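Local atomic coordinates of alkane monooxygenase (Geobacillus thermodenitrificans, PDB entry 3B9O), a protein that belongs to the luciferase-like flavin monooxygenases, is built on a TIM-barrel fold and binds flavin mononucleotide. Residues E110-H115 and D162-V167; K170-S175 and Q219-I224. One frame throughout, in Å; residues are numbered along the deposited sequence.

Contact 1: E110-H115 and D162-V167; sequences EHPYGH and DEYLEV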
loop_
_atom_site.group_PDB
_atom_site.type_symbol
_atom_site.label_atom_id
_atom_site.label_comp_id
_atom_site.label_asym_id
_atom_site.label_seq_id
_atom_site.Cartn_x
_atom_site.Cartn_y
_atom_site.Cartn_z
ATOM N N GLU A 110 16.500 -4.444 5.469
ATOM C CA GLU A 110 17.533 -3.645 4.798
ATOM C C GLU A 110 17.740 -2.271 5.471
ATOM O O GLU A 110 16.772 -1.657 5.953
ATOM C CB GLU A 110 17.204 -3.510 3.298
ATOM C CG GLU A 110 16.934 -4.857 2.544
ATOM C CD GLU A 110 16.360 -4.625 1.142
ATOM O OE1 GLU A 110 15.269 -5.187 0.790
ATOM O OE2 GLU A 110 16.998 -3.836 0.402
ATOM N N HIS A 111 18.978 -1.785 5.473
ATOM C CA HIS A 111 19.364 -0.622 6.278
ATOM C C HIS A 111 18.664 0.646 5.820
ATOM O O HIS A 111 18.538 0.888 4.605
ATOM C CB HIS A 111 20.901 -0.442 6.273
ATOM C CG HIS A 111 21.391 0.574 7.263
ATOM N ND1 HIS A 111 21.870 0.226 8.511
ATOM C CD2 HIS A 111 21.423 1.926 7.213
ATOM C CE1 HIS A 111 22.204 1.320 9.177
ATOM N NE2 HIS A 111 21.934 2.368 8.414
ATOM N N PRO A 112 18.208 1.478 6.773
ATOM C CA PRO A 112 17.560 2.745 6.405
ATOM C C PRO A 112 18.374 3.740 5.570
ATOM O O PRO A 112 17.770 4.556 4.897
ATOM C CB PRO A 112 17.184 3.370 7.779
ATOM C CG PRO A 112 18.110 2.663 8.748
ATOM C CD PRO A 112 18.197 1.278 8.241
ATOM N N TYR A 113 19.706 3.697 5.627
ATOM C CA TYR A 113 20.506 4.724 4.933
ATOM C C TYR A 113 20.368 4.534 3.428
ATOM O O TYR A 113 20.260 5.526 2.705
ATOM C CB TYR A 113 21.976 4.664 5.333
ATOM C CG TYR A 113 22.808 5.869 4.947
ATOM C CD1 TYR A 113 22.687 7.082 5.636
ATOM C CD2 TYR A 113 23.754 5.773 3.943
ATOM C CE1 TYR A 113 23.483 8.164 5.310
ATOM C CE2 TYR A 113 24.590 6.853 3.621
ATOM C CZ TYR A 113 24.454 8.027 4.312
ATOM O OH TYR A 113 25.228 9.103 3.989
ATOM N N GLY A 114 20.323 3.267 2.999
ATOM C CA GLY A 114 20.161 2.915 1.581
ATOM C C GLY A 114 18.735 3.187 1.110
ATOM O O GLY A 114 18.530 3.729 0.012
ATOM N N HIS A 115 17.756 2.844 1.954
ATOM C CA HIS A 115 16.374 3.178 1.703
ATOM C C HIS A 115 16.118 4.686 1.592
ATOM O O HIS A 115 15.325 5.145 0.748
ATOM C CB HIS A 115 15.436 2.591 2.761
ATOM C CG HIS A 115 13.993 2.714 2.385
ATOM N ND1 HIS A 115 13.078 3.411 3.143
ATOM C CD2 HIS A 115 13.327 2.289 1.283
ATOM C CE1 HIS A 115 11.899 3.362 2.554
ATOM N NE2 HIS A 115 12.025 2.688 1.423
ATOM N N ASP A 162 9.740 1.963 14.339
ATOM C CA ASP A 162 9.775 3.285 14.922
ATOM C C ASP A 162 11.129 3.964 14.689
ATOM O O ASP A 162 11.187 5.093 14.196
ATOM C CB ASP A 162 9.498 3.233 16.435
ATOM C CG ASP A 162 8.025 3.204 16.766
ATOM O OD1 ASP A 162 7.649 2.477 17.712
ATOM O OD2 ASP A 162 7.223 3.923 16.119
ATOM N N GLU A 163 12.211 3.249 15.011
ATOM C CA GLU A 163 13.550 3.841 14.948
ATOM C C GLU A 163 13.991 3.969 13.472
ATOM O O GLU A 163 14.692 4.904 13.125
ATOM C CB GLU A 163 14.572 2.981 15.700
ATOM C CG GLU A 163 15.841 3.753 16.021
ATOM C CD GLU A 163 16.935 2.902 16.605
ATOM O OE1 GLU A 163 16.666 1.949 17.372
ATOM O OE2 GLU A 163 18.075 3.180 16.280
ATOM N N TYR A 164 13.563 3.016 12.635
ATOM C CA TYR A 164 13.829 3.044 11.201
ATOM C C TYR A 164 13.271 4.371 10.613
ATOM O O TYR A 164 13.967 5.095 9.885
ATOM C CB TYR A 164 13.156 1.814 10.550
ATOM C CG TYR A 164 13.680 1.475 9.172
ATOM C CD1 TYR A 164 14.430 0.308 8.966
ATOM C CD2 TYR A 164 13.447 2.335 8.076
ATOM C CE1 TYR A 164 14.936 -0.039 7.725
ATOM C CE2 TYR A 164 13.974 2.003 6.789
ATOM C CZ TYR A 164 14.709 0.816 6.636
ATOM O OH TYR A 164 15.229 0.509 5.397
ATOM N N LEU A 165 12.010 4.645 10.909
ATOM C CA LEU A 165 11.372 5.918 10.523
ATOM C C LEU A 165 12.067 7.138 11.151
ATOM O O LEU A 165 12.237 8.151 10.489
ATOM C CB LEU A 165 9.874 5.888 10.821
ATOM C CG LEU A 165 8.976 5.239 9.742
ATOM C CD1 LEU A 165 7.575 5.339 10.248
ATOM C CD2 LEU A 165 9.075 5.973 8.403
ATOM N N GLU A 166 12.487 7.031 12.420
ATOM C CA GLU A 166 13.227 8.115 13.108
ATOM C C GLU A 166 14.415 8.512 12.226
ATOM O O GLU A 166 14.628 9.701 11.944
ATOM C CB GLU A 166 13.733 7.646 14.507
ATOM C CG GLU A 166 14.159 8.797 15.465
ATOM C CD GLU A 166 14.875 8.393 16.834
ATOM O OE1 GLU A 166 15.438 9.356 17.455
ATOM O OE2 GLU A 166 14.901 7.182 17.284
ATOM N N VAL A 167 15.170 7.494 11.801
ATOM C CA VAL A 167 16.386 7.655 10.956
ATOM C C VAL A 167 16.056 8.297 9.616
ATOM O O VAL A 167 16.702 9.278 9.223
ATOM C CB VAL A 167 17.125 6.284 10.708
ATOM C CG1 VAL A 167 18.261 6.440 9.723
ATOM C CG2 VAL A 167 17.641 5.675 12.058
#

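Contact 2: K170-S175 and Q219-I224; sequences KLWEGS and QRTPVI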
loop_
_atom_site.group_PDB
_atom_site.type_symbol
_atom_site.label_atom_id
_atom_site.label_comp_id
_atom_site.label_asym_id
_atom_site.label_seq_id
_atom_site.Cartn_x
_atom_site.Cartn_y
_atom_site.Cartn_z
ATOM N N LYS A 170 14.999 11.983 10.076
ATOM C CA LYS A 170 16.191 12.853 10.268
ATOM C C LYS A 170 16.934 13.127 8.958
ATOM O O LYS A 170 17.235 14.258 8.652
ATOM C CB LYS A 170 17.148 12.259 11.287
ATOM C CG LYS A 170 16.593 12.291 12.738
ATOM C CD LYS A 170 17.407 11.333 13.625
ATOM C CE LYS A 170 16.766 11.355 15.009
ATOM N NZ LYS A 170 17.645 10.765 16.020
ATOM N N LEU A 171 17.207 12.081 8.193
ATOM C CA LEU A 171 17.803 12.222 6.844
ATOM C C LEU A 171 17.012 13.124 5.887
ATOM O O LEU A 171 17.540 14.057 5.264
ATOM C CB LEU A 171 18.043 10.817 6.223
ATOM C CG LEU A 171 19.028 9.905 6.982
ATOM C CD1 LEU A 171 19.011 8.484 6.437
ATOM C CD2 LEU A 171 20.488 10.506 6.966
ATOM N N TRP A 172 15.724 12.853 5.788
ATOM C CA TRP A 172 14.876 13.524 4.824
ATOM C C TRP A 172 14.515 14.969 5.146
ATOM O O TRP A 172 14.371 15.760 4.238
ATOM C CB TRP A 172 13.582 12.732 4.644
ATOM C CG TRP A 172 13.754 11.422 3.933
ATOM C CD1 TRP A 172 14.652 11.142 2.948
ATOM C CD2 TRP A 172 12.927 10.258 4.076
ATOM N NE1 TRP A 172 14.472 9.850 2.502
ATOM C CE2 TRP A 172 13.406 9.291 3.156
ATOM C CE3 TRP A 172 11.833 9.926 4.910
ATOM C CZ2 TRP A 172 12.860 8.000 3.072
ATOM C CZ3 TRP A 172 11.276 8.660 4.822
ATOM C CH2 TRP A 172 11.788 7.702 3.896
ATOM N N GLU A 173 14.348 15.272 6.438
ATOM C CA GLU A 173 13.800 16.537 6.916
ATOM C C GLU A 173 14.862 17.416 7.535
ATOM O O GLU A 173 14.767 18.634 7.469
ATOM C CB GLU A 173 12.729 16.312 7.997
ATOM C CG GLU A 173 11.476 15.499 7.554
ATOM C CD GLU A 173 10.616 16.277 6.567
ATOM O OE1 GLU A 173 9.983 15.632 5.719
ATOM O OE2 GLU A 173 10.577 17.518 6.651
ATOM N N GLY A 174 15.848 16.802 8.157
ATOM C CA GLY A 174 16.792 17.583 8.983
ATOM C C GLY A 174 18.244 17.719 8.505
ATOM O O GLY A 174 18.987 18.631 8.931
ATOM N N SER A 175 18.688 16.811 7.656
ATOM C CA SER A 175 20.091 16.812 7.306
ATOM C C SER A 175 20.500 18.004 6.431
ATOM O O SER A 175 21.495 18.689 6.719
ATOM C CB SER A 175 20.461 15.479 6.700
ATOM O OG SER A 175 21.819 15.446 6.309
ATOM N N GLN A 219 8.724 16.587 -1.791
ATOM C CA GLN A 219 8.019 16.183 -0.577
ATOM C C GLN A 219 8.911 16.012 0.643
ATOM O O GLN A 219 8.392 15.940 1.773
ATOM C CB GLN A 219 7.322 14.858 -0.827
ATOM C CG GLN A 219 6.202 14.948 -1.836
ATOM C CD GLN A 219 5.411 13.657 -1.968
ATOM O OE1 GLN A 219 5.948 12.615 -2.333
ATOM N NE2 GLN A 219 4.140 13.741 -1.739
ATOM N N ARG A 220 10.215 15.857 0.387
ATOM C CA ARG A 220 11.243 15.405 1.333
ATOM C C ARG A 220 10.971 13.998 1.860
ATOM O O ARG A 220 11.652 13.072 1.443
ATOM C CB ARG A 220 11.520 16.415 2.480
ATOM C CG ARG A 220 12.257 17.744 2.072
ATOM C CD ARG A 220 12.434 18.491 3.414
ATOM N NE ARG A 220 13.279 19.677 3.395
ATOM C CZ ARG A 220 14.581 19.673 3.668
ATOM N NH1 ARG A 220 15.206 18.536 3.935
ATOM N NH2 ARG A 220 15.261 20.822 3.674
ATOM N N THR A 221 10.025 13.841 2.797
ATOM C CA THR A 221 9.558 12.523 3.241
ATOM C C THR A 221 8.438 12.061 2.271
ATOM O O THR A 221 7.505 12.831 1.989
ATOM C CB THR A 221 9.058 12.568 4.708
ATOM O OG1 THR A 221 10.133 12.988 5.564
ATOM C CG2 THR A 221 8.468 11.237 5.157
ATOM N N PRO A 222 8.519 10.812 1.762
ATOM C CA PRO A 222 7.395 10.280 0.927
ATOM C C PRO A 222 6.091 10.285 1.755
ATOM O O PRO A 222 6.145 10.246 2.999
ATOM C CB PRO A 222 7.811 8.829 0.645
ATOM C CG PRO A 222 9.286 8.788 0.845
ATOM C CD PRO A 222 9.579 9.815 1.949
ATOM N N VAL A 223 4.940 10.342 1.091
ATOM C CA VAL A 223 3.688 10.155 1.794
ATOM C C VAL A 223 3.768 8.826 2.523
ATOM O O VAL A 223 4.144 7.786 1.924
ATOM C CB VAL A 223 2.472 10.207 0.848
ATOM C CG1 VAL A 223 1.223 9.771 1.624
ATOM C CG2 VAL A 223 2.294 11.643 0.353
ATOM N N ILE A 224 3.458 8.849 3.821
ATOM C CA ILE A 224 3.605 7.639 4.656
ATOM C C ILE A 224 2.313 6.840 4.786
ATOM O O ILE A 224 1.334 7.298 5.364
ATOM C CB ILE A 224 4.131 7.973 6.112
ATOM C CG1 ILE A 224 5.440 8.794 6.062
ATOM C CG2 ILE A 224 4.256 6.602 6.947
ATOM C CD1 ILE A 224 6.630 8.065 5.365
HETATM O O HOH W 1 17.559 16.749 4.404
HETATM O O HOH W 2 7.898 16.669 4.557
#

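Contact 1: E110-H115 and D162-V167
The Tyr164 ring has Pro112 over one face and the carbonyl oxygen of Glu110 at its edge, close to the ring plane. Pro112 CB stands 3.7 Å from the centroid of the Tyr164 ring, only 15° off the ring normal, which meets the definition of a CH-pi contact. On the other side of CG, Pro112 CD reaches Tyr164 CE1 at 3.6 Å, and the pyrrolidine lies over the face, with CB offset toward the rim. At the phenol end, Tyr164 OH donates a hydrogen bond to Glu110 O (2.7 Å). The donor sits 39° out of the carbonyl plane, so it does not use a lone pair of Glu110 O. Beyond the hydroxyl, His115 CB lies 3.4 Å from Tyr164 OH, the two side chains crossing at about a right angle. With CG anti to the backbone N (chi1 -162°), Tyr164 sends its ring out from helix 154-174 to the start of helix 112-125, where His111 holds the N-cap position. One helical turn later Val167 directs its CG1 methyl onto Pro112 CB, 3.8 Å away; Val208 also touches Val167, and Phe206 touches Pro112. Chemically, this is an apolar face contact with a hydrogen bond at the far end of the ring: the buried hydroxyl is satisfied by a main-chain carbonyl just ahead of the helix, and that bond together with the proline on the ring face should limit rotation of the tyrosine.

Contact 2: K170-S175 and Q219-I224
Arg220 leaves the loop before strand 223-227 and runs along the C-terminal part of helix 154-174. Its CB lies 3.4 Å from Trp172 O and 3.7 Å from Glu173 OE1. From CG to NE the chain is extended, carrying CD past the same Trp172 carbonyl to the guanidinium. There Arg220 NH1 donates to Trp172 O at 2.9 Å, with an N-H...O angle of 157° and the acceptor in the guanidinium plane. Glu173 O lies over one face of this group, while a water at the edge accepts a weak bond from NH1 and also lies within hydrogen-bonding distance of Leu171 O. Arg220 NH2 forms a salt bridge with Asp178 OD2 and also bonds Trp176 O. The contact joins the C-terminal part of a helix packed outside the TIM barrel, which has a wider pi-type turn at 170-174, to the loop leading into barrel strand 223-227. Pro222 CD rests over the six-membered ring of Trp172, 3.5 Å from its centroid and 12° off the normal, a CH-pi contact. Arg220 O lies over the same face of the indole, and Thr221 CG2 meets Trp172 CE3 at 3.6 Å. Trp172 NE1 bonds to Ala116 O of helix 112-125. Bent at chi2 (-69°), Glu173 brings OE1 to Thr221 OG1, which donates at 2.7 Å to the anti lone pair. A second water links Glu173 OE1 to Gln219 O, and Glu173 OE2 pairs with Arg434.

How the contacts relate
From the N terminus, the chain leaves barrel strand 100-106 and enters helix 112-125 through 110-115. Contact 1 closes when 162-167, in the middle of helix 154-174, returns to that helix start; the intervening loop contains strand 130-135 and helix 140-145. Contact 2 opens three residues later, in the C-terminal part of the same long helix, and closes at 219-224 after an excursion with short strands but no helix. The two loops are therefore in series, neither nested nor crossed. Helix 154-174 is shared, tying helix 112-125 to strand 223-227. The centres of the contacts are about 11 Å apart, and the contacts touch where Tyr113 CD1 packs 4.0 Å from Leu171 CD1.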